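Local coordinates for leucine aminopeptidase 2, chloroplastic (Streptomyces sp. BC16019, PDB 5LHK), which probably removes N-terminal amino acids from peptides as a manganese-dependent aminopeptidase of the M17 family, at residues G269-P274 with T340-E345; T373-A378 with G439-A444. All coordinates share one frame; numbering follows the deposited sequence.

Contact 1. Residues G269-P274 with T340-E345; sequences GLSLKP and THTDNE. With MN (manganese (II) ion), chain C; MN (manganese (II) ion), chain B.
Ser-271 and Thr-342 bind each other where two loops meet at the two-manganese site of the M17 catalytic domain. Each side-chain oxygen accepts the other residue's backbone N-H: Ser-271 N reaches Thr-342 OG1 at 2.8 Å, and Thr-342 N meets Ser-271 OG at 3.0 Å with an N-H...O angle of 162°. Thr-342 OG1 is also hydrogen-bonded to Gly-268 O. The imidazole of His-341 lies beside this pair, with Ser-271 OG over one face, near the rim; its ND1 accepts Asp-343 N in the ring plane, inside a type I turn running from His-341 to Asn-344.

The side chain of Lys-273 spans the rest of the contact. From CB, CG is set anti to the carbonyl carbon (chi1 -75°) and comes to 3.4 Å from Asp-343 OD2. CD continues past the same oxygen. CE lies nearly level with both carboxylate oxygens, 3.3 Å from Asp-343 OD1. A bend at chi4 (-67°) then turns NZ back onto the carboxylate, where it forms a salt bridge with Asp-343 OD2 at 2.8 Å, on the syn side, and a weak bond with OD1. The two side chains cross at about a right angle. A water donates to both Ser-271 O and Asp-343 OD2, joining the two halves of the contact. Glu-345 bridges the metals with OE1 and OE2, and Asp-266 completes the shell of the manganese next to Asp-343. Asp-343 chelates that ion, its OD1 lying 2.2 Å from the manganese and its backbone O 2.1 Å.

Contact 2. Residues T373-A378 with G439-A444; sequences TLTSAA and GDTIQA
The first turn of helix 440-449 packs against the loop that leaves strand 367-372, side by side with the metal site of the alpha/beta catalytic domain. Gly-439 occupies the N-cap position, and its O accepts Gln-443 N to begin the helix. Asp-440, Thr-441 and Ala-444, on one helix face, meet Leu-374, Thr-375, Ala-377 and Ala-378.

At the far end of the turn, the CD2 branch of Leu-374 rests on Ala-444 CB at 3.7 Å; with CG anti to the backbone N (chi1 -162°), CD2 is the branch that reaches this methyl. Thr-375 OG1 comes to the same methyl from alongside, also at 3.7 Å. Thr-441 OG1 meets both alanine methyls of the loop, 3.5 Å from Ala-377 CB and 3.4 Å from Ala-378 CB; CG2 adds a looser touch on the latter. Ala-378 N sits 2.8 Å from Thr-441 OG1, but its N-H points too far off line to bond.

Polar contact runs through one water, which accepts Ala-377 N at 3.0 Å and donates to Asp-440 OD2 at 2.8 Å. Asp-440 also makes a salt bridge from its OD1 to Arg-347. On the loop side, Asp-462 OD1 accepts both Leu-374 N and Thr-375 N, anchoring the loop to strand 458-462. Gly-439 makes backbone hydrogen bonds to a neighbouring subunit. Here the helix turn packs on a loop that leaves the C-terminal end of a parallel strand to border the active site, a loop placement characteristic of alpha/beta folds such as the M17 catalytic domain.

In the fold
Contact 1 supplies metal ligands and contact 2 borders the same site; their centres are about 14 Å apart. They touch where Asn-344 ND2 packs 3.6 Å from Asp-440 OD1. Helix 345-358 joins them further: it begins around the ligand Glu-345, and its Arg-347 lies against Thr-375 and Ala-444. The Leu-374 side chain of contact 2 is about 6 Å from a manganese ion, about 4 Å from the side chain of the ligand Lys-261 and about 4 Å from a bound bicarbonate. Thr-373 OG1 is hydrogen-bonded to the metal ligand Asp-284, a second-shell link. Neighbouring subunits pack against both contacts.

Contact 1. Residues G269-P274 with T340-E345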
# COMPACT_ATOMS: atom_id res chain seq x y z
N GLY A 269 -8.26 15.83 9.18
CA GLY A 269 -7.91 15.98 10.59
C GLY A 269 -6.73 15.08 10.93
O GLY A 269 -5.85 14.87 10.09
N LEU A 270 -6.72 14.53 12.14
CA LEU A 270 -5.65 13.63 12.59
C LEU A 270 -5.63 12.34 11.79
O LEU A 270 -4.55 11.80 11.55
CB LEU A 270 -5.75 13.34 14.10
CG LEU A 270 -5.53 14.59 14.98
CD1 LEU A 270 -5.73 14.29 16.45
CD2 LEU A 270 -4.15 15.22 14.77
N SER A 271 -6.81 11.88 11.38
CA SER A 271 -6.98 10.83 10.38
C SER A 271 -6.76 11.47 9.01
O SER A 271 -7.68 11.63 8.18
CB SER A 271 -8.37 10.18 10.48
OG SER A 271 -8.69 9.79 11.82
N LEU A 272 -5.50 11.82 8.77
CA LEU A 272 -5.13 12.70 7.69
C LEU A 272 -5.28 11.98 6.36
O LEU A 272 -4.90 10.82 6.25
CB LEU A 272 -3.68 13.17 7.87
CG LEU A 272 -3.18 14.29 6.95
CD1 LEU A 272 -3.99 15.57 7.16
CD2 LEU A 272 -1.71 14.53 7.24
N LYS A 273 -5.85 12.67 5.38
CA LYS A 273 -6.03 12.12 4.05
C LYS A 273 -4.67 11.77 3.46
O LYS A 273 -3.75 12.57 3.57
CB LYS A 273 -6.77 13.09 3.12
CG LYS A 273 -8.25 13.17 3.42
CD LYS A 273 -8.94 14.23 2.58
CE LYS A 273 -10.38 14.45 3.03
NZ LYS A 273 -11.22 13.26 2.77
N PRO A 274 -4.53 10.57 2.85
CA PRO A 274 -3.22 10.16 2.36
C PRO A 274 -2.66 11.12 1.30
O PRO A 274 -3.35 11.44 0.33
CB PRO A 274 -3.48 8.77 1.75
CG PRO A 274 -4.73 8.29 2.41
CD PRO A 274 -5.55 9.52 2.65
N THR A 340 -14.62 7.73 15.72
CA THR A 340 -13.73 6.60 15.38
C THR A 340 -12.82 6.88 14.17
O THR A 340 -11.87 6.15 13.93
CB THR A 340 -14.54 5.32 15.12
OG1 THR A 340 -15.57 5.59 14.17
CG2 THR A 340 -15.17 4.81 16.44
N HIS A 341 -13.14 7.94 13.42
CA HIS A 341 -12.36 8.38 12.26
C HIS A 341 -12.61 9.89 12.07
O HIS A 341 -13.75 10.30 11.84
CB HIS A 341 -12.78 7.58 11.02
CG HIS A 341 -11.76 7.59 9.92
ND1 HIS A 341 -11.35 8.74 9.29
CD2 HIS A 341 -11.07 6.58 9.33
CE1 HIS A 341 -10.46 8.45 8.36
NE2 HIS A 341 -10.26 7.15 8.37
N THR A 342 -11.55 10.71 12.15
CA THR A 342 -11.71 12.17 12.12
C THR A 342 -12.11 12.72 10.74
O THR A 342 -12.53 13.87 10.63
CB THR A 342 -10.49 12.95 12.67
OG1 THR A 342 -9.36 12.83 11.79
CG2 THR A 342 -10.11 12.47 14.04
N ASP A 343 -11.93 11.91 9.70
CA ASP A 343 -12.32 12.26 8.34
C ASP A 343 -13.81 12.05 8.03
O ASP A 343 -14.27 12.42 6.95
CB ASP A 343 -11.48 11.50 7.31
CG ASP A 343 -11.38 12.23 5.97
OD1 ASP A 343 -11.82 13.41 5.86
OD2 ASP A 343 -10.83 11.64 5.02
N ASN A 344 -14.57 11.47 8.96
CA ASN A 344 -16.02 11.47 8.86
C ASN A 344 -16.59 12.59 9.73
O ASN A 344 -17.44 12.37 10.61
CB ASN A 344 -16.61 10.10 9.23
CG ASN A 344 -16.42 9.06 8.13
OD1 ASN A 344 -15.74 9.30 7.14
ND2 ASN A 344 -17.02 7.89 8.30
N GLU A 345 -16.13 13.79 9.44
CA GLU A 345 -16.42 14.96 10.25
C GLU A 345 -17.74 15.61 9.89
O GLU A 345 -18.38 16.20 10.76
CB GLU A 345 -15.27 15.98 10.14
CG GLU A 345 -15.31 16.97 8.96
CD GLU A 345 -15.19 16.32 7.59
OE1 GLU A 345 -14.58 15.24 7.49
OE2 GLU A 345 -15.70 16.91 6.60
MN MN C . -13.86 14.13 5.71
MN MN B . -15.88 16.22 4.65
O HOH W 1 -8.43 10.30 5.82
O HOH W 2 -14.01 12.51 3.74
O HOH W 3 -15.95 14.02 4.70

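Contact 2. Residues T373-A378 with G439-A444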
# COMPACT_ATOMS: atom_id res chain seq x y z
N THR A 373 -21.53 17.23 0.66
CA THR A 373 -20.47 16.41 0.06
C THR A 373 -19.95 15.45 1.15
O THR A 373 -18.86 15.63 1.71
CB THR A 373 -19.33 17.30 -0.46
OG1 THR A 373 -18.88 18.16 0.59
CG2 THR A 373 -19.82 18.14 -1.65
N LEU A 374 -20.77 14.45 1.47
CA LEU A 374 -20.62 13.74 2.76
C LEU A 374 -19.74 12.50 2.70
O LEU A 374 -18.89 12.29 3.55
CB LEU A 374 -21.99 13.38 3.34
CG LEU A 374 -22.02 13.05 4.84
CD1 LEU A 374 -21.62 14.25 5.70
CD2 LEU A 374 -23.39 12.54 5.24
N THR A 375 -19.92 11.70 1.67
CA THR A 375 -19.41 10.35 1.68
C THR A 375 -18.61 10.05 0.42
O THR A 375 -18.96 10.48 -0.67
CB THR A 375 -20.63 9.41 1.87
OG1 THR A 375 -21.02 9.42 3.27
CG2 THR A 375 -20.34 8.10 1.56
N SER A 376 -17.54 9.30 0.57
CA SER A 376 -16.75 8.85 -0.56
C SER A 376 -17.11 7.44 -1.01
O SER A 376 -16.65 7.02 -2.05
CB SER A 376 -15.27 8.91 -0.20
OG SER A 376 -15.09 8.28 1.05
N ALA A 377 -17.88 6.69 -0.22
CA ALA A 377 -18.27 5.32 -0.58
C ALA A 377 -19.28 5.22 -1.74
O ALA A 377 -19.23 4.28 -2.52
CB ALA A 377 -18.81 4.58 0.64
N ALA A 378 -20.19 6.20 -1.82
CA ALA A 378 -21.29 6.22 -2.79
C ALA A 378 -20.79 6.06 -4.22
O ALA A 378 -21.19 5.14 -4.95
CB ALA A 378 -22.06 7.54 -2.67
N GLY A 439 -20.67 0.21 3.40
CA GLY A 439 -22.01 0.77 3.56
C GLY A 439 -22.07 2.12 4.23
O GLY A 439 -23.13 2.50 4.76
N ASP A 440 -20.97 2.87 4.19
CA ASP A 440 -20.89 4.15 4.90
C ASP A 440 -21.85 5.22 4.38
O ASP A 440 -22.31 6.07 5.16
CB ASP A 440 -19.46 4.70 4.91
CG ASP A 440 -19.32 5.95 5.75
OD1 ASP A 440 -19.64 5.90 6.96
OD2 ASP A 440 -18.93 7.01 5.23
N THR A 441 -22.16 5.20 3.08
CA THR A 441 -23.12 6.15 2.50
C THR A 441 -24.49 6.02 3.16
O THR A 441 -25.09 7.02 3.55
CB THR A 441 -23.23 5.97 0.97
OG1 THR A 441 -21.94 6.13 0.37
CG2 THR A 441 -24.20 6.99 0.34
N ILE A 442 -24.94 4.78 3.29
CA ILE A 442 -26.20 4.47 3.97
C ILE A 442 -26.08 4.73 5.48
O ILE A 442 -26.99 5.31 6.09
CB ILE A 442 -26.64 3.02 3.66
CG1 ILE A 442 -26.95 2.91 2.15
CG2 ILE A 442 -27.82 2.60 4.54
CD1 ILE A 442 -27.51 1.59 1.69
N GLN A 443 -24.96 4.31 6.07
CA GLN A 443 -24.75 4.52 7.51
C GLN A 443 -24.76 6.00 7.86
O GLN A 443 -25.34 6.40 8.87
CB GLN A 443 -23.46 3.87 7.99
CG GLN A 443 -23.49 2.34 7.95
CD GLN A 443 -22.11 1.73 7.84
OE1 GLN A 443 -21.12 2.33 8.30
NE2 GLN A 443 -22.02 0.55 7.24
N ALA A 444 -24.14 6.82 7.00
CA ALA A 444 -24.10 8.27 7.22
C ALA A 444 -25.50 8.88 7.21
O ALA A 444 -25.78 9.77 8.00
CB ALA A 444 -23.21 8.94 6.20
O HOH W 4 -17.58 7.02 2.73